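Local structure of poly(ADP-ribose) glycohydrolase (Thermomonospora curvata, 3SIG) at residues Q36-T41 and L121-R126; V89-F94 and R214-A219; N227-V232 and H267-R272. The protein hydrolyses the ribose-ribose glycosidic bonds of poly(ADP-ribose), releasing ADP-ribose, which is bound in the pocket of its macrodomain-type fold. All blocks are in the same frame, centred on the assembly; numbering follows the deposited sequence.

Interaction 1: residues Q36-T41 and L121-R126; sequences QAVRGT and LYASLR
Ser124 and Thr41 meet hydroxyl to hydroxyl, with Ser124 OG 2.6 Å from Thr41 OG1. The pair is polar but lies in a buried contact. Thr41 OG1 donates to the backbone oxygen of its own segment, Ala37 O, at 2.7 Å. This donor approaches tilted 30° from the carbonyl plane. Ser124 OG has a further hydrogen-bond partner in Ser150 OG on strand 147-157. A short polar chain thus runs from the last turn of helix 31-39 through Thr41 and Ser124 to the sheet. Ser124 OG is placed for this by a first torsion of 171°, trans to the backbone N. The methyl Thr41 CG2 also touches this hydroxyl, 3.4 Å from Ser124 OG.

Helices 31-39 and 121-125 pack beside the mixed sheet of the macrodomain-type fold. Thr41 follows helix 31-39 and leads into the outermost strand 42-44.

The apolar part is small. Val38 CG2 sits 3.8 Å from Ala123 CB and 3.5 Å from Ala123 O, so one methyl touches both the side chain and the backbone of the neighbouring helix. Thr41 also packs on Ile148 and Val128.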
loop_
_atom_site.group_PDB
_atom_site.type_symbol
_atom_site.label_atom_id
_atom_site.label_comp_id
_atom_site.label_asym_id
_atom_site.label_seq_id
_atom_site.Cartn_x
_atom_site.Cartn_y
_atom_site.Cartn_z
ATOM N N GLN A 36 13.503 -7.104 11.527
ATOM C CA GLN A 36 14.261 -6.679 10.364
ATOM C C GLN A 36 13.465 -5.640 9.592
ATOM O O GLN A 36 14.005 -4.622 9.142
ATOM C CB GLN A 36 14.611 -7.847 9.456
ATOM C CG GLN A 36 15.648 -8.779 10.039
ATOM C CD GLN A 36 15.982 -9.879 9.057
ATOM O OE1 GLN A 36 16.001 -9.646 7.839
ATOM N NE2 GLN A 36 16.210 -11.089 9.566
ATOM N N ALA A 37 12.181 -5.872 9.384
ATOM C CA ALA A 37 11.355 -4.918 8.676
ATOM C C ALA A 37 11.324 -3.578 9.405
ATOM O O ALA A 37 11.420 -2.524 8.769
ATOM C CB ALA A 37 9.958 -5.471 8.473
ATOM N N VAL A 38 11.174 -3.590 10.724
ATOM C CA VAL A 38 11.136 -2.348 11.487
ATOM C C VAL A 38 12.468 -1.609 11.378
ATOM O O VAL A 38 12.508 -0.418 11.096
ATOM C CB VAL A 38 10.804 -2.632 12.972
ATOM C CG1 VAL A 38 10.971 -1.363 13.798
ATOM C CG2 VAL A 38 9.391 -3.181 13.075
ATOM N N ARG A 39 13.565 -2.331 11.583
ATOM C CA ARG A 39 14.895 -1.701 11.552
ATOM C C ARG A 39 15.260 -1.151 10.178
ATOM O O ARG A 39 16.045 -0.203 10.092
ATOM C CB ARG A 39 15.979 -2.697 12.010
ATOM C CG ARG A 39 15.898 -3.047 13.470
ATOM C CD ARG A 39 17.107 -3.890 13.938
ATOM N NE ARG A 39 18.295 -3.054 14.190
ATOM C CZ ARG A 39 19.481 -3.201 13.599
ATOM N NH1 ARG A 39 19.695 -4.170 12.722
ATOM N NH2 ARG A 39 20.470 -2.378 13.905
ATOM N N GLY A 40 14.670 -1.718 9.141
ATOM C CA GLY A 40 14.914 -1.282 7.777
ATOM C C GLY A 40 13.949 -0.220 7.272
ATOM O O GLY A 40 14.052 0.246 6.151
ATOM N N THR A 41 12.973 0.141 8.105
ATOM C CA THR A 41 11.965 1.131 7.697
ATOM C C THR A 41 12.557 2.504 7.549
ATOM O O THR A 41 13.329 2.925 8.412
ATOM C CB THR A 41 10.820 1.124 8.698
ATOM O OG1 THR A 41 10.164 -0.145 8.664
ATOM C CG2 THR A 41 9.804 2.201 8.453
ATOM N N LEU A 121 2.995 -4.952 9.041
ATOM C CA LEU A 121 3.060 -3.564 8.608
ATOM C C LEU A 121 2.915 -2.578 9.753
ATOM O O LEU A 121 3.609 -1.573 9.787
ATOM C CB LEU A 121 1.994 -3.298 7.556
ATOM C CG LEU A 121 1.951 -1.867 7.013
ATOM C CD1 LEU A 121 3.272 -1.431 6.362
ATOM C CD2 LEU A 121 0.778 -1.761 6.040
ATOM N N TYR A 122 1.999 -2.808 10.688
ATOM C CA TYR A 122 1.815 -1.873 11.808
ATOM C C TYR A 122 3.075 -1.699 12.623
ATOM O O TYR A 122 3.328 -0.621 13.122
ATOM C CB TYR A 122 0.691 -2.381 12.704
ATOM C CG TYR A 122 0.409 -1.693 14.025
ATOM C CD1 TYR A 122 -0.021 -0.391 14.082
ATOM C CD2 TYR A 122 0.492 -2.414 15.213
ATOM C CE1 TYR A 122 -0.361 0.171 15.323
ATOM C CE2 TYR A 122 0.165 -1.850 16.405
ATOM C CZ TYR A 122 -0.242 -0.583 16.433
ATOM O OH TYR A 122 -0.581 -0.049 17.672
ATOM N N ALA A 123 3.839 -2.777 12.823
ATOM C CA ALA A 123 5.055 -2.667 13.599
ATOM C C ALA A 123 6.022 -1.695 12.911
ATOM O O ALA A 123 6.743 -0.986 13.581
ATOM C CB ALA A 123 5.716 -4.011 13.776
ATOM N N SER A 124 6.056 -1.707 11.574
ATOM C CA SER A 124 6.868 -0.769 10.822
ATOM C C SER A 124 6.346 0.663 10.912
ATOM O O SER A 124 7.070 1.585 11.261
ATOM C CB SER A 124 6.935 -1.251 9.363
ATOM O OG SER A 124 7.541 -0.271 8.530
ATOM N N LEU A 125 5.074 0.850 10.571
ATOM C CA LEU A 125 4.501 2.201 10.507
ATOM C C LEU A 125 4.462 2.878 11.871
ATOM O O LEU A 125 4.704 4.092 11.974
ATOM C CB LEU A 125 3.125 2.183 9.890
ATOM C CG LEU A 125 3.028 1.561 8.517
ATOM C CD1 LEU A 125 1.581 1.665 7.975
ATOM C CD2 LEU A 125 4.024 2.232 7.576
ATOM N N ARG A 126 4.201 2.116 12.922
ATOM C CA ARG A 126 4.077 2.722 14.244
ATOM C C ARG A 126 5.425 3.261 14.706
ATOM O O ARG A 126 5.454 4.117 15.601
ATOM C CB ARG A 126 3.515 1.732 15.265
ATOM C CG ARG A 126 4.586 0.798 15.802
ATOM C CD ARG A 126 4.290 -0.640 15.775
ATOM N NE ARG A 126 3.510 -1.102 16.898
ATOM C CZ ARG A 126 3.767 -2.197 17.619
ATOM N NH1 ARG A 126 4.826 -2.970 17.401
ATOM N NH2 ARG A 126 2.945 -2.510 18.591
#

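Interaction 2: residues V89-F94 and R214-A219; sequences VACLNF and RLVLGA. With AR6 ([(2R,3S,4R,5R)-5-(6-aminopurin-9-yl)-3,4-dihydroxy-oxolan-2-yl]methyl [hydroxy-[[(2R,3S,4R,5S)-3,4,5-trihydroxyoxolan-2-yl]methoxy]phosphoryl] hydrogen phosphate), chain B.
Phe94 CZ packs against the backbone of 218-219, 3.7 Å from Ala219 N. The residue also meets ADP-ribose. Ring atom CD2 of Phe94 lies 3.4 Å from AR6 O5', which sits at the ring edge, and Phe94 CB approaches the diphosphate oxygen O1B. Ala219 O comes within 3.2 Å of AR6 C5'. Both residues line the ligand pocket, Ala219 just after strand 214-217. A first torsion of -54° sets the ring carbon CG opposite the carbonyl carbon and swings the ring over to the 218-219 loop. An alanine here would lose the ring that touches both the 218-219 backbone and the adenosine ribose, and the ligand's O5' region would probably be less firmly positioned.

Behind the pocket, strands 90-94 and 214-217 run parallel, 21° apart. They are neighbours in the mixed sheet of the macrodomain-type fold, where the ligand sits at the strand ends. Three backbone bonds join them: Ala90 N to Arg214 O, Val216 N to Ala90 O (2.9 Å), and Leu92 N to Val216 O. Beyond these, one water lies within hydrogen-bonding distance of both Leu92 O and Val216 O.

Cys91 SG and Val216 CB pack at 4.0 Å on the face covered by helix 74-84. Ala90 and Leu215 meet on the other face. At the far end Val89 CG2 lies over one face of the Arg214 guanidinium, 3.6 Å from Arg214 NH2. That group is held by a salt bridge to Asp87 and a bond from NH1 to Leu81 O.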
loop_
_atom_site.group_PDB
_atom_site.type_symbol
_atom_site.label_atom_id
_atom_site.label_comp_id
_atom_site.label_asym_id
_atom_site.label_seq_id
_atom_site.Cartn_x
_atom_site.Cartn_y
_atom_site.Cartn_z
ATOM N N VAL A 89 8.472 -8.396 -3.979
ATOM C CA VAL A 89 7.459 -7.560 -4.595
ATOM C C VAL A 89 7.228 -6.341 -3.706
ATOM O O VAL A 89 7.332 -6.445 -2.472
ATOM C CB VAL A 89 6.152 -8.381 -4.713
ATOM C CG1 VAL A 89 4.975 -7.556 -5.223
ATOM C CG2 VAL A 89 6.379 -9.598 -5.601
ATOM N N ALA A 90 6.930 -5.193 -4.294
ATOM C CA ALA A 90 6.512 -3.997 -3.529
ATOM C C ALA A 90 5.050 -3.718 -3.763
ATOM O O ALA A 90 4.548 -3.808 -4.885
ATOM C CB ALA A 90 7.347 -2.782 -3.929
ATOM N N CYS A 91 4.349 -3.340 -2.697
ATOM C CA CYS A 91 2.933 -3.035 -2.701
ATOM C C CYS A 91 2.641 -1.656 -2.163
ATOM O O CYS A 91 3.194 -1.272 -1.131
ATOM C CB CYS A 91 2.227 -4.031 -1.761
ATOM S SG CYS A 91 2.372 -5.767 -2.158
ATOM N N LEU A 92 1.775 -0.927 -2.841
ATOM C CA LEU A 92 1.297 0.359 -2.352
ATOM C C LEU A 92 0.204 0.171 -1.296
ATOM O O LEU A 92 -0.806 -0.482 -1.571
ATOM C CB LEU A 92 0.802 1.201 -3.548
ATOM C CG LEU A 92 0.161 2.554 -3.218
ATOM C CD1 LEU A 92 1.121 3.469 -2.499
ATOM C CD2 LEU A 92 -0.338 3.201 -4.505
ATOM N N ASN A 93 0.462 0.721 -0.112
ATOM C CA ASN A 93 -0.503 0.864 0.964
ATOM C C ASN A 93 -1.258 2.157 0.769
ATOM O O ASN A 93 -0.641 3.225 0.683
ATOM C CB ASN A 93 0.272 0.880 2.291
ATOM C CG ASN A 93 -0.599 1.215 3.490
ATOM O OD1 ASN A 93 -1.809 1.072 3.446
ATOM N ND2 ASN A 93 0.027 1.698 4.577
ATOM N N PHE A 94 -2.594 2.051 0.661
ATOM C CA PHE A 94 -3.453 3.209 0.435
ATOM C C PHE A 94 -3.648 3.865 1.805
ATOM O O PHE A 94 -4.647 3.675 2.532
ATOM C CB PHE A 94 -4.800 2.797 -0.155
ATOM C CG PHE A 94 -4.722 1.964 -1.425
ATOM C CD1 PHE A 94 -3.595 1.910 -2.241
ATOM C CD2 PHE A 94 -5.860 1.284 -1.858
ATOM C CE1 PHE A 94 -3.588 1.164 -3.408
ATOM C CE2 PHE A 94 -5.853 0.519 -3.024
ATOM C CZ PHE A 94 -4.719 0.451 -3.793
ATOM N N ARG A 214 8.812 -5.634 -9.532
ATOM C CA ARG A 214 7.411 -6.055 -9.612
ATOM C C ARG A 214 6.596 -5.327 -8.530
ATOM O O ARG A 214 7.006 -5.272 -7.363
ATOM C CB ARG A 214 7.312 -7.583 -9.466
ATOM C CG ARG A 214 8.108 -8.281 -10.547
ATOM C CD ARG A 214 7.900 -9.790 -10.584
ATOM N NE ARG A 214 8.348 -10.404 -9.334
ATOM C CZ ARG A 214 7.831 -11.504 -8.800
ATOM N NH1 ARG A 214 6.889 -12.180 -9.422
ATOM N NH2 ARG A 214 8.293 -11.922 -7.632
ATOM N N LEU A 215 5.485 -4.727 -8.975
ATOM C CA LEU A 215 4.643 -3.889 -8.142
ATOM C C LEU A 215 3.227 -4.361 -8.095
ATOM O O LEU A 215 2.661 -4.876 -9.081
ATOM C CB LEU A 215 4.580 -2.478 -8.670
ATOM C CG LEU A 215 5.910 -1.813 -9.014
ATOM C CD1 LEU A 215 5.663 -0.391 -9.536
ATOM C CD2 LEU A 215 6.910 -1.797 -7.873
ATOM N N VAL A 216 2.618 -4.093 -6.965
ATOM C CA VAL A 216 1.171 -4.235 -6.836
ATOM C C VAL A 216 0.611 -2.853 -6.495
ATOM O O VAL A 216 0.862 -2.333 -5.397
ATOM C CB VAL A 216 0.738 -5.279 -5.786
ATOM C CG1 VAL A 216 -0.772 -5.350 -5.737
ATOM C CG2 VAL A 216 1.325 -6.677 -6.105
ATOM N N LEU A 217 -0.105 -2.289 -7.453
ATOM C CA LEU A 217 -0.757 -0.982 -7.352
ATOM C C LEU A 217 -2.265 -1.216 -7.416
ATOM O O LEU A 217 -2.737 -2.357 -7.339
ATOM C CB LEU A 217 -0.304 -0.065 -8.505
ATOM C CG LEU A 217 1.209 0.136 -8.611
ATOM C CD1 LEU A 217 1.545 1.005 -9.817
ATOM C CD2 LEU A 217 1.786 0.724 -7.360
ATOM N N GLY A 218 -3.045 -0.157 -7.488
ATOM C CA GLY A 218 -4.503 -0.307 -7.509
ATOM C C GLY A 218 -5.147 1.059 -7.468
ATOM O O GLY A 218 -4.515 2.075 -7.809
ATOM N N ALA A 219 -6.394 1.061 -7.020
ATOM C CA ALA A 219 -7.255 2.235 -7.028
ATOM C C ALA A 219 -7.043 3.134 -5.818
ATOM O O ALA A 219 -7.946 3.470 -5.069
ATOM C CB ALA A 219 -8.707 1.799 -7.138
HETATM N N1 AR6 B . -7.205 -4.813 -2.256
HETATM C C2 AR6 B . -7.320 -4.170 -3.414
HETATM N N3 AR6 B . -8.192 -3.154 -3.680
HETATM C C4 AR6 B . -8.959 -2.810 -2.621
HETATM C C5 AR6 B . -8.868 -3.470 -1.344
HETATM C C6 AR6 B . -7.943 -4.475 -1.235
HETATM N N6 AR6 B . -7.822 -5.170 -0.031
HETATM N N7 AR6 B . -9.819 -2.808 -0.489
HETATM C C8 AR6 B . -10.406 -1.912 -1.210
HETATM N N9 AR6 B . -9.960 -1.844 -2.496
HETATM P PA AR6 B . -9.378 2.432 0.133
HETATM P PB AR6 B . -8.258 5.188 -0.033
HETATM C "C1'" AR6 B . -10.315 -0.977 -3.616
HETATM O O1A AR6 B . -10.735 3.023 0.277
HETATM O O1B AR6 B . -6.843 5.555 -0.435
HETATM C C1D AR6 B . -8.227 3.676 5.110
HETATM O O1D AR6 B . -9.021 3.802 6.256
HETATM C "C2'" AR6 B . -11.724 -0.428 -3.548
HETATM O "O2'" AR6 B . -12.254 -0.315 -4.840
HETATM O O2A AR6 B . -8.905 1.478 1.199
HETATM O O2B AR6 B . -9.386 5.723 -0.848
HETATM C C2D AR6 B . -6.936 4.340 5.385
HETATM O O2D AR6 B . -6.311 4.039 6.584
HETATM C "C3'" AR6 B . -11.505 0.921 -2.968
HETATM O "O3'" AR6 B . -12.469 1.839 -3.370
HETATM O O3A AR6 B . -8.314 3.595 -0.078
HETATM C C3D AR6 B . -7.112 5.720 4.914
HETATM O O3D AR6 B . -7.616 6.402 6.032
HETATM C "C4'" AR6 B . -10.141 1.328 -3.445
HETATM O "O4'" AR6 B . -9.457 0.129 -3.735
HETATM C C4D AR6 B . -8.109 5.566 3.820
HETATM O O4D AR6 B . -8.842 4.371 4.045
HETATM C "C5'" AR6 B . -9.333 2.192 -2.487
HETATM O "O5'" AR6 B . -9.228 1.567 -1.218
HETATM C C5D AR6 B . -7.490 5.552 2.423
HETATM O O5D AR6 B . -8.542 5.558 1.476
HETATM O O HOH W 1 -1.639 -1.591 -4.163
#

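Interaction 3: residues N227-V232 and H267-R272; sequences NDPAQV and HAAFAR
Pro229 and Ala269 touch methylene to methyl, with Pro229 CB 3.7 Å from Ala269 CB. Each CB atom points toward the other segment. The backbones come close here too, and the CA atoms of Ala230 and Ala269 are 5.4 Å apart. The small side chain of Ala269 is consistent with this close approach. Ala269 CB also lies 3.9 Å from Ala230 N.

Phe270 carries the second half of the contact. Its first torsion is -81°, which puts CG opposite the carbonyl carbon and beside the backbone N. The ring then reaches toward segment 227-232, although the CB itself does not point there. The far atom Phe270 CZ meets Val232 CG1 at 4.0 Å, and this methyl sits at the ring edge, near the ring plane. Val232 CG1 is trans to its own backbone N, which carries the methyl to the ring. Another ring atom, Phe270 CE2, lies 3.9 Å from Pro229 O. No hydrogen bond joins the two segments.

The start of helix 229-240 has its own cap. Asp228 is the N-cap residue, and Asp228 OD1 accepts from Ala230 N at 3.0 Å. The amide comes in from above the carboxylate plane, 51° out of it, and the bond is bent, with an angle of 135° at the hydrogen. The first turn that meets Ala269 is therefore tied to the residue before it.

In the fold, the N-terminal turn of helix 229-240 packs beside the C-terminal helix 265-273. Helix 189-209 adjoins segment 227-232 through Asn227 and Gln231. The Phe270 ring reaches Phe255 of strand 252-256 and Val69 of the outermost strand 66-70.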
loop_
_atom_site.group_PDB
_atom_site.type_symbol
_atom_site.label_atom_id
_atom_site.label_comp_id
_atom_site.label_asym_id
_atom_site.label_seq_id
_atom_site.Cartn_x
_atom_site.Cartn_y
_atom_site.Cartn_z
ATOM N N ASN A 227 -11.315 9.847 -4.441
ATOM C CA ASN A 227 -10.775 10.232 -5.738
ATOM C C ASN A 227 -11.506 9.558 -6.893
ATOM O O ASN A 227 -12.154 8.528 -6.736
ATOM C CB ASN A 227 -9.263 9.938 -5.833
ATOM C CG ASN A 227 -8.433 10.935 -5.055
ATOM O OD1 ASN A 227 -8.139 12.011 -5.564
ATOM N ND2 ASN A 227 -8.109 10.628 -3.812
ATOM N N ASP A 228 -11.393 10.174 -8.067
ATOM C CA ASP A 228 -11.991 9.661 -9.289
ATOM C C ASP A 228 -11.134 8.523 -9.859
ATOM O O ASP A 228 -9.975 8.730 -10.214
ATOM C CB ASP A 228 -12.045 10.827 -10.284
ATOM C CG ASP A 228 -12.604 10.442 -11.633
ATOM O OD1 ASP A 228 -12.885 9.260 -11.882
ATOM O OD2 ASP A 228 -12.735 11.361 -12.473
ATOM N N PRO A 229 -11.676 7.301 -9.945
ATOM C CA PRO A 229 -10.793 6.232 -10.419
ATOM C C PRO A 229 -10.277 6.408 -11.846
ATOM O O PRO A 229 -9.187 5.931 -12.155
ATOM C CB PRO A 229 -11.624 4.957 -10.262
ATOM C CG PRO A 229 -12.986 5.387 -10.002
ATOM C CD PRO A 229 -13.025 6.819 -9.610
ATOM N N ALA A 230 -11.034 7.051 -12.709
ATOM C CA ALA A 230 -10.496 7.329 -14.039
ATOM C C ALA A 230 -9.266 8.233 -13.963
ATOM O O ALA A 230 -8.291 8.020 -14.678
ATOM C CB ALA A 230 -11.570 7.937 -14.967
ATOM N N GLN A 231 -9.293 9.232 -13.093
ATOM C CA GLN A 231 -8.148 10.120 -12.936
ATOM C C GLN A 231 -6.958 9.390 -12.306
ATOM O O GLN A 231 -5.828 9.600 -12.726
ATOM C CB GLN A 231 -8.508 11.349 -12.098
ATOM C CG GLN A 231 -7.376 12.348 -11.979
ATOM C CD GLN A 231 -7.805 13.595 -11.255
ATOM O OE1 GLN A 231 -8.476 13.541 -10.216
ATOM N NE2 GLN A 231 -7.462 14.738 -11.811
ATOM N N VAL A 232 -7.194 8.500 -11.359
ATOM C CA VAL A 232 -6.072 7.802 -10.741
ATOM C C VAL A 232 -5.490 6.777 -11.742
ATOM O O VAL A 232 -4.265 6.681 -11.891
ATOM C CB VAL A 232 -6.464 7.142 -9.401
ATOM C CG1 VAL A 232 -5.308 6.369 -8.848
ATOM C CG2 VAL A 232 -6.904 8.245 -8.402
ATOM N N HIS A 267 -12.618 -1.049 -10.284
ATOM C CA HIS A 267 -12.007 -2.057 -11.109
ATOM C C HIS A 267 -12.294 -1.756 -12.560
ATOM O O HIS A 267 -11.398 -1.847 -13.402
ATOM C CB HIS A 267 -12.482 -3.461 -10.729
ATOM C CG HIS A 267 -12.013 -4.511 -11.684
ATOM N ND1 HIS A 267 -12.730 -4.849 -12.813
ATOM C CD2 HIS A 267 -10.880 -5.255 -11.721
ATOM C CE1 HIS A 267 -12.060 -5.758 -13.500
ATOM N NE2 HIS A 267 -10.939 -6.025 -12.857
ATOM N N ALA A 268 -13.524 -1.388 -12.862
ATOM C CA ALA A 268 -13.889 -1.088 -14.239
ATOM C C ALA A 268 -13.048 0.036 -14.836
ATOM O O ALA A 268 -12.660 -0.029 -15.993
ATOM C CB ALA A 268 -15.364 -0.753 -14.319
ATOM N N ALA A 269 -12.750 1.077 -14.067
ATOM C CA ALA A 269 -11.970 2.203 -14.577
ATOM C C ALA A 269 -10.556 1.767 -14.926
ATOM O O ALA A 269 -10.011 2.174 -15.950
ATOM C CB ALA A 269 -11.924 3.325 -13.555
ATOM N N PHE A 270 -9.966 0.928 -14.090
ATOM C CA PHE A 270 -8.627 0.433 -14.372
ATOM C C PHE A 270 -8.625 -0.555 -15.538
ATOM O O PHE A 270 -7.740 -0.485 -16.403
ATOM C CB PHE A 270 -7.973 -0.169 -13.120
ATOM C CG PHE A 270 -7.377 0.877 -12.220
ATOM C CD1 PHE A 270 -6.012 1.131 -12.229
ATOM C CD2 PHE A 270 -8.186 1.659 -11.410
ATOM C CE1 PHE A 270 -5.490 2.134 -11.415
ATOM C CE2 PHE A 270 -7.655 2.664 -10.635
ATOM C CZ PHE A 270 -6.308 2.890 -10.633
ATOM N N ALA A 271 -9.640 -1.417 -15.615
ATOM C CA ALA A 271 -9.752 -2.375 -16.720
ATOM C C ALA A 271 -9.864 -1.639 -18.038
ATOM O O ALA A 271 -9.263 -2.033 -19.032
ATOM C CB ALA A 271 -10.957 -3.305 -16.523
ATOM N N ARG A 272 -10.621 -0.554 -18.055
ATOM C CA ARG A 272 -10.782 0.224 -19.277
ATOM C C ARG A 272 -9.470 0.844 -19.710
ATOM O O ARG A 272 -9.123 0.873 -20.884
ATOM C CB ARG A 272 -11.820 1.324 -19.086
ATOM C CG ARG A 272 -13.247 0.781 -19.088
ATOM C CD ARG A 272 -14.281 1.888 -19.239
ATOM N NE ARG A 272 -14.328 2.768 -18.078
ATOM C CZ ARG A 272 -14.991 2.496 -16.957
ATOM N NH1 ARG A 272 -15.674 1.363 -16.834
ATOM N NH2 ARG A 272 -14.978 3.359 -15.960
#

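Interaction 2 is the core of the set. All its touching residues are buried, and it joins two central strands by backbone bonds, while its Phe94 and Ala219 ends reach the ligand. Interactions 1 and 3 lie farther out, on opposite sides of the chain's centre, with no contact between them. Each packs helical segments, but interaction 1 turns on a buried hydroxyl pair, whereas interaction 3 is largely apolar and has no hydrogen bond between its segments. Both touch interaction 2. Leu121 and Leu125 of interaction 1 pack on Asn93, and Phe270 of interaction 3 rests on Gly218 and Ala219. Strand 214-217 leads on to helix 229-240, so interactions 2 and 3 involve consecutive elements.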